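Local coordinates for putative esterase (Bacteroides intestinalis DSM 17393, PDB 5VOL), which is a ferulic acid esterase of carbohydrate esterase family 1 that probably releases ferulate from arabinoxylan and binds calcium, at residues 40-45 and 79-84; 70-75 and 260-265; 28-33 and 122-127; 131-136 and 153-158; 49-54 and 84-89. One frame throughout, in Å; residues are numbered along the deposited sequence.

Interaction 1. Residues 40-45 and 79-84; sequences KEKKYP and ACEMII
Lys42 and Glu81 form a salt bridge, with NZ of Lys42 2.6 Å from OE1 of Glu81. The lysine chain is fully extended, its CG anti to the backbone N (chi1 -170°), and it crosses the glutamate at about a right angle. NZ meets OE1 nearly along the C-O bond. The same OE1 also bonds Ser35, which in turn bonds the hydroxyl of Tyr44. The Tyr44 ring runs beside Glu81, with OE1 of Glu81 at its edge, 3.8 Å from CE1 of Tyr44. One backbone hydrogen bond joins the segments, from Ile83 N to Pro45 O at 2.9 Å. It starts the pairing of strands 46-50 and 83-87. Apolar contacts fill in around it. Tyr44 CB rests on Ile83 CG1 at 3.8 Å. Pro45 CG reaches Cys80 SG at 3.9 Å and Met82 CB at 4.1 Å. The Glu81 carboxylate thus has both a cation and a hydroxyl on OE1, which would probably favour its charged form in this partly buried place.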
# COMPACT_ATOMS: atom_id res chain seq x y z
N LYS C 40 -19.31 30.16 5.00
CA LYS C 40 -19.46 30.90 3.75
C LYS C 40 -18.32 31.88 3.44
O LYS C 40 -18.26 32.43 2.34
CB LYS C 40 -20.80 31.65 3.77
CG LYS C 40 -22.01 30.72 3.79
CD LYS C 40 -22.26 30.18 2.39
CE LYS C 40 -23.31 29.08 2.39
NZ LYS C 40 -24.59 29.52 3.02
N GLU C 41 -17.41 32.07 4.38
CA GLU C 41 -16.28 32.98 4.14
C GLU C 41 -14.98 32.24 3.83
O GLU C 41 -13.98 32.86 3.49
CB GLU C 41 -16.06 33.89 5.35
CG GLU C 41 -16.82 35.22 5.30
CD GLU C 41 -18.29 35.06 5.64
OE1 GLU C 41 -18.61 34.27 6.56
OE2 GLU C 41 -19.13 35.73 5.00
N LYS C 42 -14.98 30.91 3.96
CA LYS C 42 -13.77 30.15 3.72
C LYS C 42 -13.39 30.16 2.23
O LYS C 42 -14.24 29.98 1.37
CB LYS C 42 -13.94 28.71 4.21
CG LYS C 42 -12.65 27.90 4.22
CD LYS C 42 -12.82 26.59 4.97
CE LYS C 42 -11.53 25.77 4.95
NZ LYS C 42 -11.72 24.39 5.53
N LYS C 43 -12.12 30.38 1.95
CA LYS C 43 -11.59 30.26 0.60
C LYS C 43 -10.77 28.98 0.50
O LYS C 43 -10.21 28.54 1.50
CB LYS C 43 -10.73 31.47 0.23
CG LYS C 43 -11.46 32.81 0.28
CD LYS C 43 -12.55 32.90 -0.77
CE LYS C 43 -12.86 34.36 -1.14
NZ LYS C 43 -11.78 34.99 -1.97
N TYR C 44 -10.67 28.41 -0.69
CA TYR C 44 -10.08 27.09 -0.88
C TYR C 44 -9.01 27.03 -1.97
O TYR C 44 -9.04 27.82 -2.92
CB TYR C 44 -11.17 26.07 -1.23
CG TYR C 44 -12.31 25.99 -0.26
CD1 TYR C 44 -12.25 25.14 0.85
CD2 TYR C 44 -13.46 26.74 -0.44
CE1 TYR C 44 -13.31 25.05 1.74
CE2 TYR C 44 -14.52 26.66 0.44
CZ TYR C 44 -14.44 25.82 1.53
OH TYR C 44 -15.51 25.75 2.40
N PRO C 45 -8.07 26.09 -1.84
CA PRO C 45 -7.26 25.80 -3.02
C PRO C 45 -8.11 25.09 -4.08
O PRO C 45 -9.25 24.70 -3.79
CB PRO C 45 -6.14 24.90 -2.49
CG PRO C 45 -6.57 24.46 -1.15
CD PRO C 45 -7.56 25.43 -0.62
N ALA C 79 -5.67 14.77 2.81
CA ALA C 79 -5.96 15.82 1.84
C ALA C 79 -6.60 16.99 2.55
O ALA C 79 -7.36 16.79 3.49
CB ALA C 79 -6.88 15.29 0.72
N CYS C 80 -6.29 18.21 2.13
CA CYS C 80 -7.01 19.38 2.64
C CYS C 80 -8.30 19.57 1.85
O CYS C 80 -8.46 19.04 0.75
CB CYS C 80 -6.14 20.64 2.56
SG CYS C 80 -5.85 21.19 0.84
N GLU C 81 -9.25 20.30 2.42
CA GLU C 81 -10.43 20.64 1.64
C GLU C 81 -10.00 21.49 0.45
O GLU C 81 -9.15 22.37 0.56
CB GLU C 81 -11.46 21.37 2.49
CG GLU C 81 -12.11 20.53 3.56
CD GLU C 81 -13.29 21.25 4.17
OE1 GLU C 81 -13.14 22.45 4.45
OE2 GLU C 81 -14.36 20.64 4.34
N MET C 82 -10.57 21.21 -0.71
CA MET C 82 -10.21 21.93 -1.92
C MET C 82 -11.36 21.84 -2.92
O MET C 82 -12.15 20.90 -2.88
CB MET C 82 -8.93 21.35 -2.55
CG MET C 82 -9.10 19.97 -3.25
SD MET C 82 -7.54 19.25 -3.83
CE MET C 82 -7.01 18.34 -2.35
N ILE C 83 -11.45 22.84 -3.79
CA ILE C 83 -12.37 22.79 -4.92
C ILE C 83 -11.74 21.88 -5.98
O ILE C 83 -10.56 22.01 -6.30
CB ILE C 83 -12.63 24.21 -5.52
CG1 ILE C 83 -13.09 25.18 -4.43
CG2 ILE C 83 -13.63 24.15 -6.67
CD1 ILE C 83 -14.40 24.80 -3.76
N ILE C 84 -12.53 20.95 -6.51
CA ILE C 84 -12.05 20.12 -7.60
C ILE C 84 -13.01 20.29 -8.79
O ILE C 84 -14.23 20.20 -8.63
CB ILE C 84 -11.95 18.63 -7.21
CG1 ILE C 84 -11.09 18.46 -5.95
CG2 ILE C 84 -11.27 17.82 -8.33
CD1 ILE C 84 -11.13 17.04 -5.42

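Interaction 2. Residues 70-75 and 260-265; sequences MDRLVA and ALYQCL
The Tyr262 ring meets Arg72 at its edge: CG of Arg72 lies near the ring plane, 4.5 Å from CE1 of Tyr262. Leu73 comes to the same ring obliquely. Both methyls, CD1 and CD2 of Leu73, approach CD1 of Tyr262 from the same side, each at 4.1 Å. Tyr262 CG is anti to the carbonyl carbon (chi1 -81°), and this brings the end of the ring toward helix 66-76. Leu73 CD1 also touches Leu265 CB at 4.1 Å. Those two leucine side chains cross at about a right angle. Deeper in, the Met70 chain bends at chi2 and chi3, and its sulfur meets Leu265. SD of Met70 lies 3.8 Å from CD1 of Leu265.

Helices 66-76 and 254-271 pack here against one side of the central sheet of an alpha/beta-hydrolase fold. Their local axes cross at -40° and come within 10.9 Å. Met70 and Leu265 both also touch Ile84 of strand 83-87. The polar ends turn to a second subunit: Arg72 forms a salt bridge with Asp253 of that subunit, and the Tyr262 hydroxyl bonds Glu255 of the same neighbour. Between the two helix segments there is no hydrogen bond. Apolar packing joins these segments, while the polar ends of Arg72 and Tyr262 serve the subunit interface.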
# COMPACT_ATOMS: atom_id res chain seq x y z
N MET C 70 -12.26 12.00 -1.57
CA MET C 70 -12.04 13.21 -0.78
C MET C 70 -12.60 13.10 0.64
O MET C 70 -11.96 13.53 1.60
CB MET C 70 -12.63 14.44 -1.48
CG MET C 70 -11.72 15.06 -2.53
SD MET C 70 -10.23 15.81 -1.82
CE MET C 70 -10.92 17.26 -1.03
N ASP C 71 -13.80 12.54 0.79
CA ASP C 71 -14.40 12.42 2.11
C ASP C 71 -13.51 11.58 3.05
O ASP C 71 -13.33 11.93 4.21
CB ASP C 71 -15.79 11.81 2.03
CG ASP C 71 -16.83 12.78 1.47
OD1 ASP C 71 -16.55 13.99 1.41
OD2 ASP C 71 -17.92 12.30 1.09
N ARG C 72 -12.93 10.50 2.51
CA ARG C 72 -11.94 9.71 3.22
C ARG C 72 -10.67 10.52 3.55
O ARG C 72 -10.26 10.60 4.72
CB ARG C 72 -11.58 8.45 2.40
CG ARG C 72 -10.39 7.66 2.94
CD ARG C 72 -10.83 6.70 4.06
NE ARG C 72 -11.47 5.48 3.57
CZ ARG C 72 -12.78 5.24 3.61
NH1 ARG C 72 -13.25 4.09 3.15
NH2 ARG C 72 -13.61 6.13 4.12
N LEU C 73 -10.06 11.13 2.54
CA LEU C 73 -8.76 11.76 2.75
C LEU C 73 -8.87 13.08 3.53
O LEU C 73 -7.94 13.47 4.24
CB LEU C 73 -8.05 11.96 1.41
CG LEU C 73 -7.71 10.63 0.72
CD1 LEU C 73 -6.98 10.82 -0.60
CD2 LEU C 73 -6.91 9.71 1.64
N VAL C 74 -10.00 13.77 3.43
CA VAL C 74 -10.19 14.98 4.22
C VAL C 74 -10.31 14.61 5.70
O VAL C 74 -9.73 15.26 6.56
CB VAL C 74 -11.42 15.80 3.76
CG1 VAL C 74 -11.83 16.78 4.83
CG2 VAL C 74 -11.12 16.51 2.41
N ALA C 75 -11.05 13.54 6.00
CA ALA C 75 -11.26 13.12 7.39
C ALA C 75 -9.97 12.64 8.07
O ALA C 75 -9.82 12.80 9.27
CB ALA C 75 -12.31 12.04 7.45
N ALA C 260 -5.10 6.30 -8.56
CA ALA C 260 -4.17 7.41 -8.69
C ALA C 260 -4.57 8.59 -7.80
O ALA C 260 -3.72 9.33 -7.30
CB ALA C 260 -4.06 7.87 -10.18
N LEU C 261 -5.87 8.78 -7.61
CA LEU C 261 -6.36 9.86 -6.74
C LEU C 261 -5.79 9.79 -5.34
O LEU C 261 -5.58 10.83 -4.72
CB LEU C 261 -7.88 9.83 -6.65
CG LEU C 261 -8.64 10.47 -7.79
CD1 LEU C 261 -10.13 10.33 -7.51
CD2 LEU C 261 -8.25 11.95 -7.91
N TYR C 262 -5.58 8.58 -4.84
CA TYR C 262 -5.07 8.39 -3.49
C TYR C 262 -3.62 8.84 -3.37
O TYR C 262 -3.14 9.08 -2.26
CB TYR C 262 -5.24 6.92 -3.07
CG TYR C 262 -6.64 6.60 -2.59
CD1 TYR C 262 -6.99 6.80 -1.26
CD2 TYR C 262 -7.62 6.12 -3.46
CE1 TYR C 262 -8.26 6.53 -0.81
CE2 TYR C 262 -8.91 5.84 -3.02
CZ TYR C 262 -9.21 6.05 -1.68
OH TYR C 262 -10.47 5.79 -1.18
N GLN C 263 -2.93 8.98 -4.49
CA GLN C 263 -1.59 9.59 -4.46
C GLN C 263 -1.65 11.07 -4.84
O GLN C 263 -0.93 11.91 -4.28
CB GLN C 263 -0.66 8.83 -5.41
CG GLN C 263 -0.26 7.48 -4.84
CD GLN C 263 0.01 6.43 -5.91
OE1 GLN C 263 -0.05 5.23 -5.62
NE2 GLN C 263 0.31 6.86 -7.14
N CYS C 264 -2.53 11.38 -5.80
CA CYS C 264 -2.65 12.74 -6.33
C CYS C 264 -3.15 13.74 -5.30
O CYS C 264 -2.57 14.81 -5.14
CB CYS C 264 -3.59 12.76 -7.54
SG CYS C 264 -3.85 14.40 -8.26
N LEU C 265 -4.22 13.41 -4.60
CA LEU C 265 -4.81 14.38 -3.68
C LEU C 265 -3.90 14.72 -2.50
O LEU C 265 -3.74 15.91 -2.15
CB LEU C 265 -6.17 13.88 -3.21
CG LEU C 265 -7.18 13.80 -4.38
CD1 LEU C 265 -8.47 13.14 -3.93
CD2 LEU C 265 -7.44 15.21 -4.97

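Interaction 3. Residues 28-33 and 122-127; sequences YTVFLP and KKYRVI
Leu32 CD2 and Val30 CG1, both on strand 24-32, touch the ring of Tyr124. CD2 of Leu32 lies 3.4 Å from CD1 of Tyr124, an oblique and close approach. CG1 of Val30 sits over one face, offset toward the rim, 3.9 Å from CZ of Tyr124. The opposite face carries CG of Lys123, 3.7 Å above its centre. The ring is held between strand and helix end. Tyr124 is the first residue past helix 108-123 to leave helical geometry. Its CG lies anti to the carbonyl carbon (chi1 -61°), which sends the ring to the strand. Tyr28 comes from the opposite direction, and CE2 of Tyr28 is 3.9 Å from CE2 of Tyr124. At the polar edge the hydroxyls, Tyr28 OH and Tyr124 OH, share a hydrogen bond of 2.7 Å. Tyr28 OH also bonds Tyr119. A phenylalanine in place of Tyr124 would probably leave the Tyr28 hydroxyl with one partner fewer. Each buried hydroxyl thus gives the other a partner where the helix end meets the sheet.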
# COMPACT_ATOMS: atom_id res chain seq x y z
N TYR C 28 -19.61 21.53 -16.79
CA TYR C 28 -18.52 21.21 -15.88
C TYR C 28 -19.09 20.55 -14.65
O TYR C 28 -20.28 20.68 -14.36
CB TYR C 28 -17.73 22.47 -15.51
CG TYR C 28 -18.54 23.46 -14.69
CD1 TYR C 28 -19.26 24.47 -15.30
CD2 TYR C 28 -18.56 23.39 -13.30
CE1 TYR C 28 -20.00 25.38 -14.56
CE2 TYR C 28 -19.30 24.29 -12.55
CZ TYR C 28 -20.01 25.29 -13.19
OH TYR C 28 -20.74 26.19 -12.45
N THR C 29 -18.24 19.82 -13.93
CA THR C 29 -18.64 19.13 -12.72
C THR C 29 -17.66 19.52 -11.63
O THR C 29 -16.45 19.45 -11.82
CB THR C 29 -18.65 17.59 -12.91
OG1 THR C 29 -19.52 17.24 -13.99
CG2 THR C 29 -19.11 16.88 -11.64
N VAL C 30 -18.17 19.96 -10.49
CA VAL C 30 -17.28 20.47 -9.46
C VAL C 30 -17.56 19.75 -8.14
O VAL C 30 -18.72 19.46 -7.82
CB VAL C 30 -17.45 22.00 -9.28
CG1 VAL C 30 -18.90 22.36 -9.00
CG2 VAL C 30 -16.55 22.52 -8.16
N PHE C 31 -16.49 19.44 -7.41
CA PHE C 31 -16.61 18.94 -6.04
C PHE C 31 -16.57 20.11 -5.05
O PHE C 31 -15.65 20.90 -5.09
CB PHE C 31 -15.49 17.95 -5.72
CG PHE C 31 -15.33 17.65 -4.25
CD1 PHE C 31 -16.05 16.62 -3.65
CD2 PHE C 31 -14.48 18.42 -3.46
CE1 PHE C 31 -15.91 16.35 -2.29
CE2 PHE C 31 -14.33 18.15 -2.09
CZ PHE C 31 -15.05 17.12 -1.50
N LEU C 32 -17.55 20.19 -4.16
CA LEU C 32 -17.57 21.22 -3.14
C LEU C 32 -17.39 20.61 -1.74
O LEU C 32 -18.16 19.75 -1.34
CB LEU C 32 -18.87 22.01 -3.20
CG LEU C 32 -19.24 22.63 -4.55
CD1 LEU C 32 -20.63 23.21 -4.44
CD2 LEU C 32 -18.25 23.69 -4.94
N PRO C 33 -16.39 21.09 -0.98
CA PRO C 33 -16.10 20.60 0.37
C PRO C 33 -17.31 20.61 1.32
O PRO C 33 -18.27 21.37 1.13
CB PRO C 33 -15.03 21.57 0.88
CG PRO C 33 -14.39 22.11 -0.35
CD PRO C 33 -15.44 22.12 -1.42
N LYS C 122 -14.05 32.55 -8.86
CA LYS C 122 -14.91 33.52 -8.19
C LYS C 122 -16.15 32.84 -7.61
O LYS C 122 -16.49 33.05 -6.45
CB LYS C 122 -15.33 34.63 -9.16
CG LYS C 122 -16.41 35.55 -8.62
CD LYS C 122 -16.71 36.68 -9.62
CE LYS C 122 -17.87 37.55 -9.15
NZ LYS C 122 -18.19 38.64 -10.14
N LYS C 123 -16.82 32.02 -8.40
CA LYS C 123 -18.07 31.42 -7.96
C LYS C 123 -17.89 30.46 -6.80
O LYS C 123 -18.73 30.37 -5.91
CB LYS C 123 -18.74 30.69 -9.13
CG LYS C 123 -20.02 29.99 -8.75
CD LYS C 123 -20.88 29.77 -9.99
CE LYS C 123 -22.27 29.26 -9.63
NZ LYS C 123 -23.15 29.25 -10.82
N TYR C 124 -16.78 29.72 -6.80
CA TYR C 124 -16.60 28.67 -5.80
C TYR C 124 -15.50 29.02 -4.80
O TYR C 124 -14.91 28.14 -4.16
CB TYR C 124 -16.33 27.32 -6.49
CG TYR C 124 -17.49 26.91 -7.37
CD1 TYR C 124 -18.70 26.52 -6.81
CD2 TYR C 124 -17.39 26.95 -8.76
CE1 TYR C 124 -19.77 26.18 -7.60
CE2 TYR C 124 -18.47 26.62 -9.56
CZ TYR C 124 -19.66 26.22 -8.98
OH TYR C 124 -20.74 25.86 -9.75
N ARG C 125 -15.24 30.32 -4.67
CA ARG C 125 -14.40 30.88 -3.60
C ARG C 125 -13.01 30.26 -3.50
O ARG C 125 -12.59 29.79 -2.44
CB ARG C 125 -15.12 30.74 -2.25
CG ARG C 125 -16.62 30.91 -2.35
CD ARG C 125 -17.22 31.34 -1.02
NE ARG C 125 -16.87 30.43 0.06
CZ ARG C 125 -17.70 29.52 0.58
NH1 ARG C 125 -18.93 29.39 0.12
NH2 ARG C 125 -17.28 28.75 1.58
N VAL C 126 -12.31 30.26 -4.62
CA VAL C 126 -10.94 29.76 -4.69
C VAL C 126 -9.98 30.87 -4.27
O VAL C 126 -10.21 32.03 -4.59
CB VAL C 126 -10.62 29.25 -6.11
CG1 VAL C 126 -9.13 29.11 -6.31
CG2 VAL C 126 -11.36 27.92 -6.39
N ILE C 127 -8.93 30.51 -3.54
CA ILE C 127 -7.98 31.51 -3.04
C ILE C 127 -7.46 32.38 -4.18
O ILE C 127 -7.38 33.60 -4.05
CB ILE C 127 -6.80 30.84 -2.30
CG1 ILE C 127 -7.30 30.19 -1.01
CG2 ILE C 127 -5.71 31.85 -2.00
CD1 ILE C 127 -6.30 29.26 -0.35

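Interaction 4. Residues 131-136 and 153-158; sequences QHRAIA and SDMFCA
Strand 133-138 leads into the probable nucleophile elbow of this alpha/beta-hydrolase fold, and its start is joined here to the loop before strand 158-162 and that strand's first residue. Two backbone bonds hold them: Cys157 N to Arg133 O at 3.1 Å, and Ile135 N to Ala158 O, also 3.1 Å. Both run nearly straight along the acceptor C=O. Strand 133-138, helix 140-151 and strand 158-162 form a right-handed beta-alpha-beta crossover, and this contact lies where the chain returns to the sheet.

Arg133 adds a side-chain bond. Its CG is anti to the backbone N (chi1 -177°) and the chain bends at chi3, bringing NH1 to Met155 O at 3.0 Å. The bond lies in the carbonyl plane, on a lone pair, and in the guanidinium plane. Met155 CE rests over one guanidinium face, 3.7 Å from NH1 of Arg133. NE of Arg133 forms a salt bridge with Glu121 of helix 108-123. A leucine at Arg133 would probably leave Glu121 without its cation and the Met155 carbonyl without this donor. CD of Arg133 touches CE1 of Phe156 at 3.7 Å, obliquely. Over one face of the Phe156 ring lies Ile135 CG2, in a CH-pi contact 4.0 Å from the centroid.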
# COMPACT_ATOMS: atom_id res chain seq x y z
N GLN C 131 0.04 29.39 -5.64
CA GLN C 131 0.40 28.55 -4.51
C GLN C 131 -0.75 27.64 -4.08
O GLN C 131 -0.53 26.67 -3.35
CB GLN C 131 0.84 29.43 -3.33
CG GLN C 131 2.19 30.15 -3.52
CD GLN C 131 2.20 31.24 -4.62
OE1 GLN C 131 1.24 32.01 -4.78
NE2 GLN C 131 3.31 31.31 -5.36
N HIS C 132 -1.96 27.96 -4.52
CA HIS C 132 -3.13 27.14 -4.20
C HIS C 132 -3.90 26.69 -5.45
O HIS C 132 -5.13 26.53 -5.42
CB HIS C 132 -4.05 27.91 -3.26
CG HIS C 132 -3.38 28.28 -1.97
ND1 HIS C 132 -2.72 29.48 -1.79
CD2 HIS C 132 -3.23 27.59 -0.81
CE1 HIS C 132 -2.20 29.52 -0.57
NE2 HIS C 132 -2.50 28.39 0.04
N ARG C 133 -3.18 26.47 -6.53
CA ARG C 133 -3.80 26.01 -7.77
C ARG C 133 -3.00 24.87 -8.36
O ARG C 133 -1.81 25.02 -8.62
CB ARG C 133 -3.93 27.15 -8.79
CG ARG C 133 -4.64 26.73 -10.09
CD ARG C 133 -4.75 27.87 -11.14
NE ARG C 133 -5.47 29.05 -10.65
CZ ARG C 133 -4.88 30.21 -10.34
NH1 ARG C 133 -3.57 30.35 -10.46
NH2 ARG C 133 -5.62 31.23 -9.92
N ALA C 134 -3.65 23.73 -8.58
CA ALA C 134 -2.95 22.56 -9.11
C ALA C 134 -3.73 21.99 -10.29
O ALA C 134 -4.89 22.32 -10.50
CB ALA C 134 -2.74 21.49 -8.01
N ILE C 135 -3.10 21.12 -11.07
CA ILE C 135 -3.79 20.52 -12.19
C ILE C 135 -3.33 19.07 -12.41
O ILE C 135 -2.16 18.73 -12.19
CB ILE C 135 -3.58 21.38 -13.48
CG1 ILE C 135 -4.46 20.89 -14.63
CG2 ILE C 135 -2.12 21.45 -13.89
CD1 ILE C 135 -4.52 21.93 -15.78
N ALA C 136 -4.27 18.22 -12.79
CA ALA C 136 -4.01 16.80 -13.01
C ALA C 136 -4.99 16.30 -14.06
O ALA C 136 -6.01 16.94 -14.30
CB ALA C 136 -4.16 16.01 -11.71
N SER C 153 3.47 28.00 -16.03
CA SER C 153 4.09 27.72 -14.74
C SER C 153 3.80 28.82 -13.71
O SER C 153 3.89 28.59 -12.50
CB SER C 153 5.59 27.53 -14.91
OG SER C 153 6.21 28.70 -15.40
N ASP C 154 3.41 30.01 -14.17
CA ASP C 154 3.04 31.07 -13.24
C ASP C 154 1.63 30.87 -12.69
O ASP C 154 1.18 31.60 -11.81
CB ASP C 154 3.15 32.46 -13.90
CG ASP C 154 2.23 32.64 -15.11
OD1 ASP C 154 1.89 31.64 -15.79
OD2 ASP C 154 1.86 33.80 -15.41
N MET C 155 0.93 29.85 -13.19
CA MET C 155 -0.44 29.59 -12.74
C MET C 155 -0.55 28.36 -11.83
O MET C 155 -1.49 28.26 -11.05
CB MET C 155 -1.37 29.43 -13.94
CG MET C 155 -1.52 30.69 -14.82
SD MET C 155 -2.41 32.00 -13.98
CE MET C 155 -4.10 31.39 -13.99
N PHE C 156 0.38 27.42 -11.95
CA PHE C 156 0.26 26.14 -11.22
C PHE C 156 1.48 25.80 -10.37
O PHE C 156 2.61 25.93 -10.83
CB PHE C 156 0.01 25.00 -12.21
CG PHE C 156 -1.18 25.22 -13.09
CD1 PHE C 156 -2.46 24.97 -12.61
CD2 PHE C 156 -1.03 25.70 -14.38
CE1 PHE C 156 -3.57 25.18 -13.41
CE2 PHE C 156 -2.14 25.91 -15.20
CZ PHE C 156 -3.41 25.65 -14.71
N CYS C 157 1.23 25.33 -9.15
CA CYS C 157 2.32 24.90 -8.28
C CYS C 157 2.67 23.43 -8.47
O CYS C 157 3.78 22.99 -8.15
CB CYS C 157 1.98 25.16 -6.80
SG CYS C 157 0.59 24.20 -6.15
N ALA C 158 1.72 22.65 -9.01
CA ALA C 158 1.88 21.21 -9.10
C ALA C 158 1.09 20.59 -10.26
O ALA C 158 -0.03 21.00 -10.53
CB ALA C 158 1.45 20.56 -7.78

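Interaction 5. Residues 49-54 and 84-89; sequences LLHGMW and IVTPNA
Leu49 N donates to Val85 O at 2.9 Å, a bond that pairs parallel strands 46-50 and 83-87 near the middle of the sheet. Leu49 O is taken by a side chain: OG1 of Thr86 donates to it at 2.6 Å, in the carbonyl plane. Farther on, a water bridges His51 N and Pro87 O. Past the strand ends the His51 ring links the two segments. Its CG lies between the backbone N and the carbonyl carbon (chi1 65°), and this swings NE2 to Ala89. Ala89 N donates to NE2 at 2.8 Å, from 17° out of the ring plane. On the other side of the ring ND1 donates to Gly52 O at 2.7 Å. The Leu49 and Ile84 side chains lie side by side, CB of Leu49 3.9 Å from CG2 of Ile84, and Leu50 CD2 meets Pro87 CD at 3.8 Å. With ND1 a donor and NE2 an acceptor, the two bonds fix the rotation of the buried imidazole and are consistent with a neutral ring.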
# COMPACT_ATOMS: atom_id res chain seq x y z
N LEU C 49 -9.11 18.94 -12.56
CA LEU C 49 -8.94 17.51 -12.81
C LEU C 49 -9.58 17.12 -14.16
O LEU C 49 -10.79 17.05 -14.27
CB LEU C 49 -9.55 16.71 -11.66
CG LEU C 49 -9.43 15.18 -11.66
CD1 LEU C 49 -7.97 14.77 -11.63
CD2 LEU C 49 -10.15 14.64 -10.44
N LEU C 50 -8.73 16.84 -15.14
CA LEU C 50 -9.17 16.73 -16.54
C LEU C 50 -9.45 15.30 -17.00
O LEU C 50 -8.73 14.35 -16.62
CB LEU C 50 -8.10 17.36 -17.45
CG LEU C 50 -7.60 18.76 -17.07
CD1 LEU C 50 -6.60 19.28 -18.11
CD2 LEU C 50 -8.76 19.77 -16.91
N HIS C 51 -10.49 15.13 -17.82
CA HIS C 51 -10.86 13.81 -18.33
C HIS C 51 -10.10 13.44 -19.60
O HIS C 51 -9.37 14.26 -20.15
CB HIS C 51 -12.36 13.71 -18.59
CG HIS C 51 -12.85 14.62 -19.68
ND1 HIS C 51 -12.55 14.43 -21.01
CD2 HIS C 51 -13.63 15.73 -19.63
CE1 HIS C 51 -13.11 15.38 -21.73
NE2 HIS C 51 -13.78 16.18 -20.92
N GLY C 52 -10.29 12.21 -20.06
CA GLY C 52 -9.59 11.71 -21.22
C GLY C 52 -10.39 11.87 -22.50
O GLY C 52 -11.52 12.35 -22.47
N MET C 53 -9.81 11.47 -23.62
CA MET C 53 -10.51 11.50 -24.91
C MET C 53 -11.77 10.63 -24.87
O MET C 53 -11.81 9.63 -24.14
CB MET C 53 -9.58 11.04 -26.03
CG MET C 53 -10.09 11.35 -27.45
SD MET C 53 -8.89 10.84 -28.70
CE MET C 53 -9.10 9.06 -28.67
N TRP C 54 -12.80 11.03 -25.62
CA TRP C 54 -14.10 10.36 -25.67
C TRP C 54 -14.98 10.64 -24.45
O TRP C 54 -16.20 10.48 -24.51
CB TRP C 54 -13.94 8.84 -25.78
CG TRP C 54 -13.44 8.29 -27.07
CD1 TRP C 54 -12.15 7.95 -27.38
CD2 TRP C 54 -14.24 7.92 -28.21
NE1 TRP C 54 -12.09 7.41 -28.65
CE2 TRP C 54 -13.36 7.39 -29.18
CE3 TRP C 54 -15.60 8.00 -28.51
CZ2 TRP C 54 -13.80 6.94 -30.43
CZ3 TRP C 54 -16.04 7.55 -29.75
CH2 TRP C 54 -15.15 7.03 -30.70
N ILE C 84 -12.53 20.95 -6.51
CA ILE C 84 -12.05 20.12 -7.60
C ILE C 84 -13.01 20.29 -8.79
O ILE C 84 -14.23 20.20 -8.63
CB ILE C 84 -11.95 18.63 -7.21
CG1 ILE C 84 -11.09 18.46 -5.95
CG2 ILE C 84 -11.27 17.82 -8.33
CD1 ILE C 84 -11.13 17.04 -5.42
N VAL C 85 -12.47 20.55 -9.97
CA VAL C 85 -13.37 20.82 -11.10
C VAL C 85 -12.89 20.18 -12.40
O VAL C 85 -11.70 20.17 -12.71
CB VAL C 85 -13.54 22.34 -11.31
CG1 VAL C 85 -12.22 22.95 -11.63
CG2 VAL C 85 -14.56 22.65 -12.42
N THR C 86 -13.86 19.64 -13.14
CA THR C 86 -13.61 18.99 -14.41
C THR C 86 -14.49 19.67 -15.47
O THR C 86 -15.72 19.57 -15.40
CB THR C 86 -13.95 17.49 -14.35
OG1 THR C 86 -13.17 16.86 -13.32
CG2 THR C 86 -13.67 16.81 -15.72
N PRO C 87 -13.87 20.40 -16.42
CA PRO C 87 -14.67 21.00 -17.50
C PRO C 87 -14.94 19.98 -18.61
O PRO C 87 -14.16 19.03 -18.75
CB PRO C 87 -13.78 22.14 -18.00
CG PRO C 87 -12.36 21.63 -17.77
CD PRO C 87 -12.44 20.70 -16.55
N ASN C 88 -16.00 20.16 -19.41
CA ASN C 88 -16.18 19.26 -20.55
C ASN C 88 -15.22 19.65 -21.67
O ASN C 88 -15.26 20.78 -22.17
CB ASN C 88 -17.62 19.28 -21.08
CG ASN C 88 -17.86 18.22 -22.16
OD1 ASN C 88 -17.18 17.20 -22.20
ND2 ASN C 88 -18.82 18.47 -23.05
N ALA C 89 -14.37 18.71 -22.05
CA ALA C 89 -13.44 18.92 -23.15
C ALA C 89 -13.51 17.77 -24.13
O ALA C 89 -12.55 17.49 -24.85
CB ALA C 89 -12.02 19.08 -22.62
O HOH W 1 -11.57 17.83 -18.44

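In the fold
Interactions 1, 3, 4 and 5 all reach the mixed central sheet. Interaction 2 packs helices 66-76 and 254-271 beside it. Interactions 1 and 5 share Ile84 on strand 83-87, with centres about 20 Å apart. Interaction 3 uses the neighbouring strand 24-32, and its centre lies about 8 Å from that of interaction 1. Strand 46-50 of interaction 5 pairs on its other side with strand 133-138 of interaction 4. Met70 of interaction 2 packs on Ile84. Along the chain, interaction 3 (28 to 127) encloses interactions 1 and 5, and all three close before interaction 4 opens; interaction 2 spans residues 70 to 265. Together they tie early and late parts of the esterase domain around one sheet.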